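Long-range contact in tetraacyldisaccharide 4'-kinase (Aquifex aeolicus, PDB 4EHX), which transfers the gamma-phosphate of ATP to the 4'-position of a tetraacyldisaccharide 1-phosphate, the step of lipid A biosynthesis that forms lipid IVA: residues I152-L164 / L185-T197. Residues are numbered along the deposited sequence; the frame is centred on the assembly and turned at random.
Sequences ILLLKKKDLKDRL and LTYQEVEPFEFFT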
ATOM      1  N   ILE A 152      11.367   1.882  -6.602  1.00 18.63           N
ATOM      2  CA  ILE A 152      11.443   0.816  -5.610  1.00 17.15           C
ATOM      3  C   ILE A 152      10.408  -0.254  -5.907  1.00 18.98           C
ATOM      4  O   ILE A 152       9.212   0.031  -6.004  1.00 18.67           O
ATOM      5  CB  ILE A 152      11.221   1.345  -4.195  1.00 20.50           C
ATOM      6  CG1 ILE A 152      12.243   2.446  -3.878  1.00 20.93           C
ATOM      7  CG2 ILE A 152      11.338   0.181  -3.183  1.00 19.25           C
ATOM      8  CD1 ILE A 152      12.049   3.104  -2.466  1.00 17.30           C
ATOM      9  N   LEU A 153      10.872  -1.487  -6.068  1.00 20.47           N
ATOM     10  CA  LEU A 153       9.980  -2.591  -6.385  1.00 17.77           C
ATOM     11  C   LEU A 153       9.951  -3.573  -5.239  1.00 19.51           C
ATOM     12  O   LEU A 153      10.999  -4.060  -4.798  1.00 21.12           O
ATOM     13  CB  LEU A 153      10.467  -3.327  -7.637  1.00 18.89           C
ATOM     14  CG  LEU A 153       9.617  -4.546  -8.029  1.00 21.27           C
ATOM     15  CD1 LEU A 153       8.235  -4.116  -8.499  1.00 21.32           C
ATOM     16  CD2 LEU A 153      10.330  -5.403  -9.121  1.00 25.38           C
ATOM     17  N   LEU A 154       8.751  -3.881  -4.770  1.00 19.73           N
ATOM     18  CA  LEU A 154       8.578  -4.891  -3.723  1.00 19.27           C
ATOM     19  C   LEU A 154       8.311  -6.222  -4.381  1.00 22.54           C
ATOM     20  O   LEU A 154       7.512  -6.303  -5.324  1.00 24.54           O
ATOM     21  CB  LEU A 154       7.398  -4.537  -2.813  1.00 18.92           C
ATOM     22  CG  LEU A 154       7.699  -3.577  -1.654  1.00 24.62           C
ATOM     23  CD1 LEU A 154       8.319  -2.275  -2.139  1.00 22.11           C
ATOM     24  CD2 LEU A 154       6.400  -3.296  -0.885  1.00 22.43           C
ATOM     25  N   LEU A 155       8.967  -7.258  -3.870  1.00 23.21           N
ATOM     26  CA  LEU A 155       8.823  -8.618  -4.375  1.00 27.50           C
ATOM     27  C   LEU A 155       8.613  -9.570  -3.219  1.00 33.04           C
ATOM     28  O   LEU A 155       9.390  -9.554  -2.266  1.00 28.04           O
ATOM     29  CB  LEU A 155      10.106  -9.057  -5.076  1.00 28.06           C
ATOM     30  CG  LEU A 155      10.387  -8.852  -6.561  1.00 46.40           C
ATOM     31  CD1 LEU A 155      11.686  -9.585  -6.854  1.00 49.79           C
ATOM     32  CD2 LEU A 155       9.257  -9.374  -7.456  1.00 37.58           C
ATOM     33  N   LYS A 156       7.598 -10.424  -3.303  1.00 26.29           N
ATOM     34  CA  LYS A 156       7.499 -11.530  -2.346  1.00 31.12           C
ATOM     35  C   LYS A 156       7.865 -12.858  -2.994  1.00 34.37           C
ATOM     36  O   LYS A 156       7.809 -13.008  -4.219  1.00 32.51           O
ATOM     37  CB  LYS A 156       6.110 -11.601  -1.716  1.00 31.90           C
ATOM     38  CG  LYS A 156       5.009 -11.845  -2.702  1.00 29.28           C
ATOM     39  CD  LYS A 156       3.657 -11.694  -2.052  1.00 36.18           C
ATOM     40  CE  LYS A 156       2.565 -11.746  -3.097  1.00 35.74           C
ATOM     41  NZ  LYS A 156       1.229 -11.517  -2.488  1.00 40.38           N
ATOM     42  N   LYS A 157       8.249 -13.830  -2.176  1.00 28.80           N
ATOM     43  CA  LYS A 157       8.705 -15.109  -2.720  1.00 32.12           C
ATOM     44  C   LYS A 157       7.677 -15.675  -3.704  1.00 31.17           C
ATOM     45  O   LYS A 157       8.036 -16.181  -4.763  1.00 36.01           O
ATOM     46  CB  LYS A 157       8.999 -16.112  -1.597  1.00 33.73           C
ATOM     47  CG  LYS A 157       9.588 -17.438  -2.092  1.00 34.36           C
ATOM     48  CD  LYS A 157       9.802 -18.406  -0.925  1.00 36.56           C
ATOM     49  CE  LYS A 157      10.413 -19.722  -1.377  1.00 45.55           C
ATOM     50  NZ  LYS A 157      10.548 -20.671  -0.233  1.00 47.27           N
ATOM     51  N   LYS A 158       6.398 -15.575  -3.356  1.00 33.69           N
ATOM     52  CA  LYS A 158       5.321 -16.086  -4.216  1.00 33.49           C
ATOM     53  C   LYS A 158       5.361 -15.506  -5.641  1.00 40.65           C
ATOM     54  O   LYS A 158       5.026 -16.200  -6.615  1.00 36.28           O
ATOM     55  CB  LYS A 158       3.968 -15.776  -3.578  1.00 41.58           C
ATOM     56  CG  LYS A 158       2.777 -16.437  -4.269  1.00 50.44           C
ATOM     57  CD  LYS A 158       1.476 -15.895  -3.707  1.00 54.19           C
ATOM     58  CE  LYS A 158       0.267 -16.550  -4.361  1.00 66.00           C
ATOM     59  NZ  LYS A 158      -1.011 -15.943  -3.884  1.00 68.68           N
ATOM     60  N   ASP A 159       5.756 -14.238  -5.760  1.00 32.97           N
ATOM     61  CA  ASP A 159       5.836 -13.572  -7.072  1.00 33.07           C
ATOM     62  C   ASP A 159       6.761 -14.311  -8.031  1.00 36.23           C
ATOM     63  O   ASP A 159       6.467 -14.425  -9.228  1.00 36.63           O
ATOM     64  CB  ASP A 159       6.335 -12.129  -6.929  1.00 29.85           C
ATOM     65  CG  ASP A 159       5.337 -11.219  -6.229  1.00 34.62           C
ATOM     66  OD1 ASP A 159       4.117 -11.486  -6.312  1.00 31.25           O
ATOM     67  OD2 ASP A 159       5.770 -10.218  -5.606  1.00 32.06           O
ATOM     68  N   LEU A 160       7.889 -14.796  -7.514  1.00 31.91           N
ATOM     69  CA  LEU A 160       8.900 -15.457  -8.351  1.00 35.66           C
ATOM     70  C   LEU A 160       8.402 -16.761  -8.967  1.00 43.68           C
ATOM     71  O   LEU A 160       8.969 -17.254  -9.946  1.00 43.06           O
ATOM     72  CB  LEU A 160      10.171 -15.726  -7.544  1.00 41.62           C
ATOM     73  CG  LEU A 160      10.921 -14.508  -7.002  1.00 43.03           C
ATOM     74  CD1 LEU A 160      12.109 -14.954  -6.173  1.00 48.52           C
ATOM     75  CD2 LEU A 160      11.373 -13.608  -8.142  1.00 44.06           C
ATOM     76  N   LYS A 161       7.338 -17.316  -8.398  1.00 40.22           N
ATOM     77  CA  LYS A 161       6.788 -18.568  -8.897  1.00 46.40           C
ATOM     78  C   LYS A 161       5.475 -18.357  -9.643  1.00 43.68           C
ATOM     79  O   LYS A 161       4.858 -19.317 -10.086  1.00 45.69           O
ATOM     80  CB  LYS A 161       6.563 -19.539  -7.734  1.00 53.90           C
ATOM     81  CG  LYS A 161       7.806 -19.790  -6.888  1.00 71.45           C
ATOM     82  CD  LYS A 161       7.495 -20.599  -5.629  1.00 76.46           C
ATOM     83  CE  LYS A 161       6.722 -19.776  -4.611  1.00 75.96           C
ATOM     84  NZ  LYS A 161       6.648 -20.447  -3.284  1.00 75.20           N
ATOM     85  N   ASP A 162       5.057 -17.100  -9.783  1.00 37.33           N
ATOM     86  CA  ASP A 162       3.715 -16.776 -10.259  1.00 35.86           C
ATOM     87  C   ASP A 162       3.652 -16.613 -11.786  1.00 38.22           C
ATOM     88  O   ASP A 162       4.661 -16.727 -12.477  1.00 36.22           O
ATOM     89  CB  ASP A 162       3.234 -15.493  -9.572  1.00 36.69           C
ATOM     90  CG  ASP A 162       1.730 -15.475  -9.331  1.00 43.65           C
ATOM     91  OD1 ASP A 162       0.980 -16.006 -10.172  1.00 38.03           O
ATOM     92  OD2 ASP A 162       1.296 -14.926  -8.290  1.00 44.06           O
ATOM     93  N   ARG A 163       2.455 -16.338 -12.296  1.00 37.77           N
ATOM     94  CA  ARG A 163       2.228 -16.199 -13.730  1.00 43.48           C
ATOM     95  C   ARG A 163       1.436 -14.931 -14.028  1.00 35.69           C
ATOM     96  O   ARG A 163       0.774 -14.382 -13.151  1.00 31.74           O
ATOM     97  CB  ARG A 163       1.461 -17.412 -14.266  1.00 37.88           C
ATOM     98  CG  ARG A 163       2.217 -18.730 -14.175  1.00 58.01           C
ATOM     99  CD  ARG A 163       1.331 -19.898 -14.586  1.00 74.65           C
ATOM    100  NE  ARG A 163       0.134 -19.990 -13.753  1.00 89.47           N
ATOM    101  CZ  ARG A 163      -0.738 -20.995 -13.793  1.00 96.63           C
ATOM    102  NH1 ARG A 163      -0.553 -22.012 -14.627  1.00 92.48           N
ATOM    103  NH2 ARG A 163      -1.798 -20.985 -12.996  1.00101.52           N
ATOM    104  N   LEU A 164       1.489 -14.474 -15.274  1.00 33.41           N
ATOM    105  CA  LEU A 164       0.701 -13.321 -15.685  1.00 26.45           C
ATOM    106  C   LEU A 164      -0.797 -13.548 -15.493  1.00 25.89           C
ATOM    107  O   LEU A 164      -1.302 -14.643 -15.723  1.00 30.09           O
ATOM    108  CB  LEU A 164       0.971 -12.986 -17.159  1.00 26.00           C
ATOM    109  CG  LEU A 164       2.244 -12.171 -17.390  1.00 39.76           C
ATOM    110  CD1 LEU A 164       2.661 -12.202 -18.849  1.00 58.68           C
ATOM    111  CD2 LEU A 164       2.033 -10.752 -16.920  1.00 32.30           C
ATOM    112  N   LEU A 185      12.494  -7.114  -0.557  1.00 27.14           N
ATOM    113  CA  LEU A 185      12.043  -8.498  -0.520  1.00 27.30           C
ATOM    114  C   LEU A 185      11.146  -8.674   0.691  1.00 31.69           C
ATOM    115  O   LEU A 185      11.620  -8.705   1.824  1.00 29.32           O
ATOM    116  CB  LEU A 185      13.233  -9.451  -0.446  1.00 25.97           C
ATOM    117  CG  LEU A 185      14.341  -9.298  -1.500  1.00 30.94           C
ATOM    118  CD1 LEU A 185      15.349 -10.444  -1.388  1.00 33.02           C
ATOM    119  CD2 LEU A 185      13.794  -9.217  -2.924  1.00 26.67           C
ATOM    120  N   THR A 186       9.849  -8.791   0.440  1.00 26.78           N
ATOM    121  CA  THR A 186       8.838  -8.706   1.496  1.00 25.64           C
ATOM    122  C   THR A 186       8.368 -10.051   2.071  1.00 27.46           C
ATOM    123  O   THR A 186       8.694 -11.134   1.558  1.00 25.80           O
ATOM    124  CB  THR A 186       7.603  -7.966   0.962  1.00 27.56           C
ATOM    125  OG1 THR A 186       7.081  -8.702  -0.154  1.00 23.71           O
ATOM    126  CG2 THR A 186       7.978  -6.539   0.493  1.00 22.45           C
ATOM    127  N   TYR A 187       7.578  -9.953   3.137  1.00 26.75           N
ATOM    128  CA  TYR A 187       7.034 -11.105   3.863  1.00 31.05           C
ATOM    129  C   TYR A 187       8.112 -12.046   4.387  1.00 29.92           C
ATOM    130  O   TYR A 187       7.901 -13.256   4.482  1.00 33.13           O
ATOM    131  CB  TYR A 187       5.983 -11.841   3.020  1.00 29.86           C
ATOM    132  CG  TYR A 187       4.738 -11.015   2.792  1.00 34.99           C
ATOM    133  CD1 TYR A 187       4.651 -10.128   1.718  1.00 32.28           C
ATOM    134  CD2 TYR A 187       3.656 -11.094   3.667  1.00 38.49           C
ATOM    135  CE1 TYR A 187       3.516  -9.357   1.512  1.00 35.97           C
ATOM    136  CE2 TYR A 187       2.516 -10.325   3.467  1.00 40.99           C
ATOM    137  CZ  TYR A 187       2.453  -9.461   2.388  1.00 40.04           C
ATOM    138  OH  TYR A 187       1.327  -8.697   2.177  1.00 39.02           O
ATOM    139  N   GLN A 188       9.262 -11.482   4.753  1.00 29.45           N
ATOM    140  CA  GLN A 188      10.369 -12.289   5.269  1.00 34.18           C
ATOM    141  C   GLN A 188       9.979 -12.975   6.571  1.00 37.84           C
ATOM    142  O   GLN A 188      10.542 -14.018   6.926  1.00 30.45           O
ATOM    143  CB  GLN A 188      11.614 -11.428   5.504  1.00 33.87           C
ATOM    144  CG  GLN A 188      12.229 -10.856   4.230  1.00 34.21           C
ATOM    145  CD  GLN A 188      12.925 -11.905   3.379  1.00 38.34           C
ATOM    146  OE1 GLN A 188      13.330 -12.963   3.873  1.00 37.97           O
ATOM    147  NE2 GLN A 188      13.077 -11.611   2.092  1.00 29.48           N
ATOM    148  N   GLU A 189       9.020 -12.384   7.280  1.00 30.19           N
ATOM    149  CA  GLU A 189       8.605 -12.905   8.584  1.00 38.78           C
ATOM    150  C   GLU A 189       7.827 -14.216   8.471  1.00 42.09           C
ATOM    151  O   GLU A 189       7.629 -14.908   9.465  1.00 38.92           O
ATOM    152  CB  GLU A 189       7.803 -11.855   9.376  1.00 38.92           C
ATOM    153  CG  GLU A 189       6.385 -11.597   8.881  1.00 34.48           C
ATOM    154  CD  GLU A 189       6.332 -10.661   7.680  1.00 40.93           C
ATOM    155  OE1 GLU A 189       7.363 -10.036   7.358  1.00 37.69           O
ATOM    156  OE2 GLU A 189       5.257 -10.545   7.054  1.00 36.16           O
ATOM    157  N   VAL A 190       7.399 -14.568   7.262  1.00 41.39           N
ATOM    158  CA  VAL A 190       6.652 -15.815   7.067  1.00 46.79           C
ATOM    159  C   VAL A 190       7.054 -16.641   5.848  1.00 46.09           C
ATOM    160  O   VAL A 190       6.810 -17.844   5.808  1.00 41.09           O
ATOM    161  CB  VAL A 190       5.138 -15.565   6.887  1.00 52.60           C
ATOM    162  CG1 VAL A 190       4.896 -14.554   5.795  1.00 42.18           C
ATOM    163  CG2 VAL A 190       4.424 -16.866   6.569  1.00 64.66           C
ATOM    164  N   GLU A 191       7.654 -15.996   4.850  1.00 36.06           N
ATOM    165  CA  GLU A 191       8.168 -16.710   3.684  1.00 45.22           C
ATOM    166  C   GLU A 191       9.510 -16.107   3.322  1.00 44.79           C
ATOM    167  O   GLU A 191       9.642 -15.444   2.287  1.00 38.51           O
ATOM    168  CB  GLU A 191       7.255 -16.686   2.459  1.00 50.93           C
ATOM    169  CG  GLU A 191       6.264 -17.829   2.391  1.00 71.05           C
ATOM    170  CD  GLU A 191       5.767 -18.070   0.978  1.00 83.08           C
ATOM    171  OE1 GLU A 191       4.536 -18.081   0.769  1.00 83.52           O
ATOM    172  OE2 GLU A 191       6.612 -18.249   0.075  1.00 91.25           O
ATOM    173  N   PRO A 192      10.522 -16.346   4.163  1.00 43.80           N
ATOM    174  CA  PRO A 192      11.840 -15.744   3.962  1.00 40.10           C
ATOM    175  C   PRO A 192      12.439 -16.234   2.662  1.00 41.28           C
ATOM    176  O   PRO A 192      12.233 -17.393   2.298  1.00 42.61           O
ATOM    177  CB  PRO A 192      12.673 -16.300   5.125  1.00 41.30           C
ATOM    178  CG  PRO A 192      11.698 -16.939   6.066  1.00 48.66           C
ATOM    179  CD  PRO A 192      10.516 -17.334   5.255  1.00 48.41           C
ATOM    180  N   PHE A 193      13.185 -15.377   1.980  1.00 35.62           N
ATOM    181  CA  PHE A 193      13.865 -15.801   0.763  1.00 43.27           C
ATOM    182  C   PHE A 193      14.971 -14.843   0.388  1.00 40.29           C
ATOM    183  O   PHE A 193      15.022 -13.719   0.875  1.00 40.56           O
ATOM    184  CB  PHE A 193      12.875 -15.954  -0.406  1.00 40.85           C
ATOM    185  CG  PHE A 193      12.360 -14.645  -0.968  1.00 35.88           C
ATOM    186  CD1 PHE A 193      11.437 -13.884  -0.264  1.00 31.30           C
ATOM    187  CD2 PHE A 193      12.777 -14.198  -2.218  1.00 36.43           C
ATOM    188  CE1 PHE A 193      10.955 -12.688  -0.786  1.00 30.27           C
ATOM    189  CE2 PHE A 193      12.299 -13.007  -2.757  1.00 37.15           C
ATOM    190  CZ  PHE A 193      11.381 -12.248  -2.043  1.00 34.03           C
ATOM    191  N   GLU A 194      15.843 -15.298  -0.503  1.00 37.19           N
ATOM    192  CA  GLU A 194      16.912 -14.472  -1.035  1.00 44.43           C
ATOM    193  C   GLU A 194      16.679 -14.295  -2.525  1.00 45.01           C
ATOM    194  O   GLU A 194      16.086 -15.151  -3.179  1.00 46.45           O
ATOM    195  CB  GLU A 194      18.265 -15.150  -0.806  1.00 50.98           C
ATOM    196  CG  GLU A 194      18.527 -15.567   0.634  1.00 65.53           C
ATOM    197  CD  GLU A 194      19.016 -14.423   1.505  1.00 68.39           C
ATOM    198  OE1 GLU A 194      19.308 -13.338   0.955  1.00 65.02           O
ATOM    199  OE2 GLU A 194      19.115 -14.615   2.739  1.00 60.03           O
ATOM    200  N   PHE A 195      17.150 -13.184  -3.068  1.00 37.86           N
ATOM    201  CA  PHE A 195      17.035 -12.958  -4.496  1.00 36.23           C
ATOM    202  C   PHE A 195      18.110 -11.987  -4.944  1.00 42.62           C
ATOM    203  O   PHE A 195      18.055 -10.797  -4.630  1.00 45.83           O
ATOM    204  CB  PHE A 195      15.649 -12.413  -4.827  1.00 37.95           C
ATOM    205  CG  PHE A 195      15.382 -12.290  -6.297  1.00 41.12           C
ATOM    206  CD1 PHE A 195      15.499 -13.389  -7.128  1.00 45.54           C
ATOM    207  CD2 PHE A 195      14.993 -11.079  -6.844  1.00 40.64           C
ATOM    208  CE1 PHE A 195      15.246 -13.279  -8.485  1.00 46.89           C
ATOM    209  CE2 PHE A 195      14.736 -10.963  -8.197  1.00 44.99           C
ATOM    210  CZ  PHE A 195      14.860 -12.064  -9.019  1.00 44.62           C
ATOM    211  N   PHE A 196      19.092 -12.502  -5.677  1.00 39.66           N
ATOM    212  CA  PHE A 196      20.216 -11.686  -6.117  1.00 46.97           C
ATOM    213  C   PHE A 196      20.078 -11.229  -7.564  1.00 51.42           C
ATOM    214  O   PHE A 196      19.884 -12.040  -8.477  1.00 47.17           O
ATOM    215  CB  PHE A 196      21.540 -12.429  -5.946  1.00 55.04           C
ATOM    216  CG  PHE A 196      22.726 -11.643  -6.419  1.00 58.95           C
ATOM    217  CD1 PHE A 196      23.349 -10.734  -5.579  1.00 60.01           C
ATOM    218  CD2 PHE A 196      23.203 -11.796  -7.710  1.00 63.04           C
ATOM    219  CE1 PHE A 196      24.436  -9.999  -6.014  1.00 60.05           C
ATOM    220  CE2 PHE A 196      24.287 -11.066  -8.152  1.00 66.68           C
ATOM    221  CZ  PHE A 196      24.906 -10.165  -7.300  1.00 67.26           C
ATOM    222  N   THR A 197      20.197  -9.921  -7.760  1.00 43.00           N
ATOM    223  CA  THR A 197      20.095  -9.316  -9.075  1.00 43.28           C
ATOM    224  C   THR A 197      21.263  -8.379  -9.337  1.00 41.99           C
ATOM    225  O   THR A 197      21.434  -7.889 -10.453  1.00 48.88           O
ATOM    226  CB  THR A 197      18.812  -8.476  -9.196  1.00 44.82           C
ATOM    227  OG1 THR A 197      18.847  -7.417  -8.229  1.00 40.22           O
ATOM    228  CG2 THR A 197      17.580  -9.332  -8.968  1.00 45.11           C
TER
HETATM  229  O   HOH W   1       7.997 -13.773   0.829  1.00 32.29           O
HETATM  230  O   HOH W   2      10.235 -19.444   2.674  1.00 43.55           O
HETATM  231  O   HOH W   3      13.453 -19.275   0.637  1.00 46.99           O
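The carbonyl oxygen L155 O is met by several groups of 185-197. T186 N gives it the main bond, 2.8 Å long with an N-H...O angle of 164°. T186 OG1 adds a weak bond, and L185 CA makes a CA-H...O contact. The edge of the F193 ring also meets this oxygen, with F193 CZ 3.4 Å from L155 O. The T186 N bond joins the parallel strands 150-156 and 182-186; F193 comes from the loop that follows.

Further along the chain, F193 folds back over the short, weakly bonded helical turn 157-160. Its CG sits between the backbone N and the carbonyl carbon (chi1 73°). This turns one ring face to K157, whose CB lies 3.9 Å from the F193 centroid in a CH-pi contact. L160 CD1 reaches the same ring obliquely, while L160 CD2 sits over a face of F195, 4.0 Å from its centroid. L155 CD1 touches F195 CE2 at 3.6 Å. With an alanine in place of F193, K157 CB and L160 CD1 would probably lose the ring they pack on, leaving a gap between turn and loop.

Q188 holds the loop in shape: its OE1 accepts from F193 N, and its NE2 donates to F193 O and L185 O. One water accepts a hydrogen bond from K157 N and donates to T186 O and E191 O.

D159 OD2 accepts from K156 N at 2.9 Å, and OD1 bonds S45 OG. K156 NZ bonds G48 O. The turn thus packs on aromatic rings through K157 and L160, while K156 and D159 bond the predicted ATP-binding loop.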